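Local structure of BH2358 protein (Bacillus halodurans C-125, 2RBD) at residues Y25-N30 against G76-P81; G35-I40 against E54-M59. The protein is of unknown function but is a putative spore coat protein, built as a four-helix bundle of the ferritin clan. All coordinates share one frame; numbering follows the deposited sequence.

Interaction 1: residues Y25-N30 against G76-P81; sequences YLSTNN and GLPPAP
N30 and P78 carry most of this contact, with L26 beside them. The proline-rich segment 76-81 belongs to the long connection between helices 46-72 and 100-124 of a four-helix bundle, and it runs along the outer side of helix 16-42. N30 meets A80 where the backbones come close, with their CA atoms 5.2 Å apart. The methyl of A80 sits over one face of the N30 amide, with A80 CB 3.5 Å from N30 CG. That amide is placed by a first torsion that sets CG beside the backbone N and anti to the carbonyl carbon (chi1 -73°). P78 lays its ring against the preceding turn. Its CD reaches the L26 methyl CD2 at 3.6 Å, and the two side chains cross at about a right angle. P78 CB touches S27 CB at 3.8 Å, while L77 adds a looser methyl contact to L26.

The polar link is made through water. One water takes an N-H from N30 ND2 and donates to P79 O, and it also bonds S27 OG. A second accepts from the same N30 ND2 and lies 2.7 Å from P78 O, to which it can donate, though other acceptors compete. Were N30 replaced by alanine, both bridging waters would probably lose their amide donor, and the A80 methyl the flat group it lies over. W23 also packs on P78, and I159 of the second subunit touches S27 and P79. The water shared with S27 is the closer, 3.0 Å from N30 ND2 and 2.6 Å from P79 O.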
# COMPACT_ATOMS: atom_id res chain seq x y z
N TYR A 25 -12.11 0.24 8.75
CA TYR A 25 -12.86 0.35 7.51
C TYR A 25 -14.25 0.94 7.74
O TYR A 25 -14.76 1.80 7.02
CB TYR A 25 -12.92 -1.03 6.83
CG TYR A 25 -13.45 -1.04 5.41
CD1 TYR A 25 -14.82 -1.07 5.17
CD2 TYR A 25 -12.59 -1.01 4.30
CE1 TYR A 25 -15.29 -1.12 3.89
CE2 TYR A 25 -13.08 -1.04 3.02
CZ TYR A 25 -14.43 -1.07 2.81
OH TYR A 25 -14.98 -1.14 1.54
N LEU A 26 -14.93 0.43 8.75
CA LEU A 26 -16.24 0.96 9.14
C LEU A 26 -16.15 2.44 9.55
O LEU A 26 -16.96 3.25 9.15
CB LEU A 26 -16.77 0.10 10.30
CG LEU A 26 -18.08 0.55 10.96
CD1 LEU A 26 -19.22 0.73 9.93
CD2 LEU A 26 -18.48 -0.44 12.09
N SER A 27 -15.15 2.79 10.36
CA SER A 27 -14.95 4.19 10.71
C SER A 27 -14.68 5.06 9.47
O SER A 27 -15.21 6.17 9.37
CB SER A 27 -13.84 4.32 11.77
OG SER A 27 -13.84 5.61 12.37
N THR A 28 -13.84 4.58 8.56
CA THR A 28 -13.57 5.28 7.29
C THR A 28 -14.89 5.52 6.52
O THR A 28 -15.16 6.65 6.09
CB THR A 28 -12.52 4.55 6.48
OG1 THR A 28 -11.33 4.47 7.27
CG2 THR A 28 -12.23 5.34 5.18
N ASN A 29 -15.70 4.47 6.40
CA ASN A 29 -17.00 4.61 5.76
C ASN A 29 -17.86 5.67 6.47
O ASN A 29 -18.51 6.48 5.80
CB ASN A 29 -17.78 3.29 5.70
CG ASN A 29 -17.39 2.41 4.52
OD1 ASN A 29 -16.50 2.76 3.74
ND2 ASN A 29 -18.07 1.27 4.37
N ASN A 30 -17.91 5.66 7.79
CA ASN A 30 -18.72 6.64 8.51
C ASN A 30 -18.29 8.05 8.18
O ASN A 30 -19.11 8.96 8.00
CB ASN A 30 -18.57 6.40 10.02
CG ASN A 30 -19.29 5.17 10.52
OD1 ASN A 30 -20.23 4.66 9.90
ND2 ASN A 30 -18.89 4.73 11.71
N GLY A 76 -16.61 -3.07 20.12
CA GLY A 76 -17.26 -1.78 20.11
C GLY A 76 -17.22 -1.12 18.76
O GLY A 76 -16.20 -1.16 18.07
N LEU A 77 -18.31 -0.49 18.40
CA LEU A 77 -18.43 0.20 17.11
C LEU A 77 -17.92 1.60 17.21
O LEU A 77 -18.01 2.23 18.25
CB LEU A 77 -19.89 0.21 16.61
CG LEU A 77 -20.59 -1.13 16.40
CD1 LEU A 77 -21.96 -0.99 15.72
CD2 LEU A 77 -19.71 -2.10 15.60
N PRO A 78 -17.35 2.12 16.11
CA PRO A 78 -16.89 3.50 16.11
C PRO A 78 -18.08 4.46 15.99
O PRO A 78 -19.04 4.17 15.32
CB PRO A 78 -16.02 3.59 14.85
CG PRO A 78 -16.55 2.58 13.96
CD PRO A 78 -17.12 1.46 14.81
N PRO A 79 -18.01 5.61 16.62
CA PRO A 79 -19.10 6.58 16.52
C PRO A 79 -19.10 7.23 15.15
O PRO A 79 -18.05 7.65 14.69
CB PRO A 79 -18.78 7.58 17.61
CG PRO A 79 -17.29 7.48 17.75
CD PRO A 79 -16.94 6.05 17.52
N ALA A 80 -20.27 7.33 14.55
CA ALA A 80 -20.47 7.94 13.25
C ALA A 80 -21.02 9.36 13.34
O ALA A 80 -21.89 9.65 14.16
CB ALA A 80 -21.44 7.11 12.47
N PRO A 81 -20.52 10.27 12.49
CA PRO A 81 -21.20 11.57 12.41
C PRO A 81 -22.64 11.45 11.96
O PRO A 81 -22.98 10.52 11.24
CB PRO A 81 -20.39 12.31 11.36
CG PRO A 81 -19.09 11.66 11.37
CD PRO A 81 -19.33 10.21 11.65
O HOH W 1 -16.63 6.44 12.82
O HOH W 2 -21.75 9.13 9.02
O HOH W 3 -20.22 2.46 13.54

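Interaction 2: residues G35-I40 against E54-M59; sequences GYRSFI and EAIQAM
Segments 35-40 and 54-59 lie on neighbouring helices of the bundle and run antiparallel, at 158° between their directions. Their axes approach to 10.2 Å. Y36 and I56 face each other across the interface, with their CA atoms 7.1 Å apart.

I56 has the largest buried area and puts its CG1 branch between Y36 and R37. I56 CG1 meets Y36 CB at 3.9 Å. Its terminal CD1 lies against R37 CG. The approach to I40 CD1 is doubtful, as I40 has two conformers and this one comes too close. Y36 sends its ring alongside the next helix, with CG anti to the carbonyl carbon (chi1 -70°). A55 CB sits at one edge of the ring, 4.0 Å from Y36 CE2. The side chains of Y36 and selenomethionine M59 cross at about a right angle. M59 CE comes obliquely to the ring, 3.5 Å from Y36 CD2, and SE lies 5.4 Å from the ring centroid in a Met-aromatic contact.

The polar ends turn to other partners. Y36 OH is hydrogen-bonded to D110 of helix 100-124, and the R37 guanidinium has a long, weak ion pair with D83. F144 of helix 128-155 packs on A55.

The interface between these two segments is therefore apolar and mostly buried. Its cohesion rests on van der Waals packing, while the hydroxyl of Y36 ties the same ring to a third helix.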
# COMPACT_ATOMS: atom_id res chain seq x y z
N GLY A 35 -18.83 13.18 4.83
CA GLY A 35 -18.27 14.11 3.84
C GLY A 35 -19.04 14.15 2.54
O GLY A 35 -19.26 15.21 1.98
N TYR A 36 -19.48 12.99 2.08
CA TYR A 36 -20.22 12.91 0.84
C TYR A 36 -21.63 13.53 1.00
O TYR A 36 -22.14 14.12 0.08
CB TYR A 36 -20.34 11.48 0.34
CG TYR A 36 -19.07 10.86 -0.17
CD1 TYR A 36 -17.83 11.42 0.08
CD2 TYR A 36 -19.11 9.64 -0.79
CE1 TYR A 36 -16.65 10.79 -0.39
CE2 TYR A 36 -17.95 9.02 -1.26
CZ TYR A 36 -16.75 9.59 -1.04
OH TYR A 36 -15.61 8.93 -1.49
N ARG A 37 -22.25 13.38 2.17
CA ARG A 37 -23.50 14.09 2.43
C ARG A 37 -23.30 15.61 2.37
O ARG A 37 -24.15 16.35 1.87
CB ARG A 37 -24.05 13.62 3.76
CG ARG A 37 -24.72 12.26 3.67
CD ARG A 37 -25.11 11.77 5.05
NE ARG A 37 -26.06 10.67 4.97
CZ ARG A 37 -26.40 9.93 6.02
NH1 ARG A 37 -25.80 10.08 7.19
NH2 ARG A 37 -27.34 9.02 5.91
N SER A 38 -22.13 16.07 2.81
CA SER A 38 -21.82 17.49 2.64
C SER A 38 -21.61 17.80 1.16
O SER A 38 -22.22 18.73 0.63
CB SER A 38 -20.59 17.90 3.42
OG SER A 38 -20.38 19.29 3.29
N PHE A 39 -20.86 16.95 0.45
CA PHE A 39 -20.67 17.14 -1.00
C PHE A 39 -21.97 17.20 -1.79
O PHE A 39 -22.05 17.95 -2.73
CB PHE A 39 -19.79 16.06 -1.57
CG PHE A 39 -18.31 16.17 -1.24
CD1 PHE A 39 -17.71 17.36 -0.83
CD2 PHE A 39 -17.51 15.07 -1.43
CE1 PHE A 39 -16.33 17.41 -0.57
CE2 PHE A 39 -16.15 15.11 -1.17
CZ PHE A 39 -15.57 16.27 -0.73
N ILE A 40 -22.99 16.44 -1.40
CA ILE A 40 -24.29 16.54 -2.08
C ILE A 40 -24.78 17.99 -2.08
O ILE A 40 -25.27 18.48 -3.08
CB ILE A 40 -25.35 15.60 -1.42
CG1 ILE A 40 -25.26 14.20 -2.04
CG2 ILE A 40 -26.79 16.13 -1.57
CD1 ILE A 40 -25.64 13.11 -1.07
N GLU A 54 -25.29 7.13 -4.74
CA GLU A 54 -25.03 5.71 -4.88
C GLU A 54 -23.89 5.26 -3.97
O GLU A 54 -23.96 4.20 -3.37
CB GLU A 54 -24.69 5.41 -6.31
CG GLU A 54 -24.40 3.92 -6.53
CD GLU A 54 -24.10 3.52 -7.95
OE1 GLU A 54 -24.33 4.36 -8.86
OE2 GLU A 54 -23.65 2.33 -8.09
N ALA A 55 -22.84 6.06 -3.90
CA ALA A 55 -21.73 5.74 -3.02
C ALA A 55 -22.15 5.67 -1.56
O ALA A 55 -21.72 4.76 -0.84
CB ALA A 55 -20.60 6.74 -3.19
N ILE A 56 -22.94 6.66 -1.12
CA ILE A 56 -23.46 6.67 0.26
C ILE A 56 -24.24 5.39 0.52
O ILE A 56 -24.04 4.73 1.54
CB ILE A 56 -24.32 7.90 0.50
CG1 ILE A 56 -23.44 9.18 0.48
CG2 ILE A 56 -25.07 7.78 1.84
CD1 ILE A 56 -24.22 10.48 0.23
N GLN A 57 -25.11 5.01 -0.38
CA GLN A 57 -25.94 3.84 -0.17
C GLN A 57 -25.09 2.56 -0.13
O GLN A 57 -25.31 1.67 0.68
CB GLN A 57 -27.01 3.78 -1.28
CG GLN A 57 -28.15 2.83 -1.02
CD GLN A 57 -29.24 2.88 -2.09
OE1 GLN A 57 -29.65 3.97 -2.56
NE2 GLN A 57 -29.71 1.71 -2.48
N ALA A 58 -24.10 2.49 -1.01
CA ALA A 58 -23.17 1.35 -1.07
C ALA A 58 -22.40 1.20 0.24
O ALA A 58 -22.27 0.10 0.78
CB ALA A 58 -22.22 1.47 -2.27
N MSE A 59 -21.97 2.32 0.79
CA MSE A 59 -21.23 2.28 2.07
C MSE A 59 -22.12 1.92 3.22
O MSE A 59 -21.71 1.20 4.13
CB MSE A 59 -20.55 3.62 2.31
CG MSE A 59 -19.35 3.83 1.37
SE MSE A 59 -18.26 5.37 1.78
CE MSE A 59 -19.48 6.78 1.24

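Both interactions use helix 16-42, and their centres are about 14 Å apart. Along the chain the order is 25-30, 35-40, 54-59, 76-81, so interaction 2 falls between the two segments of interaction 1. Interaction 2 pairs helix 16-42 with the antiparallel helix 46-72 in the bundle interior. Interaction 1 joins helix 16-42 to the connection that follows helix 46-72. The same helix thus packs inward in one contact and is covered by a long connecting loop in the other. They meet where N29 ND2 lies 3.6 Å from M59 O. Residues of both also touch the second subunit, so this part of the bundle contributes to the assembly.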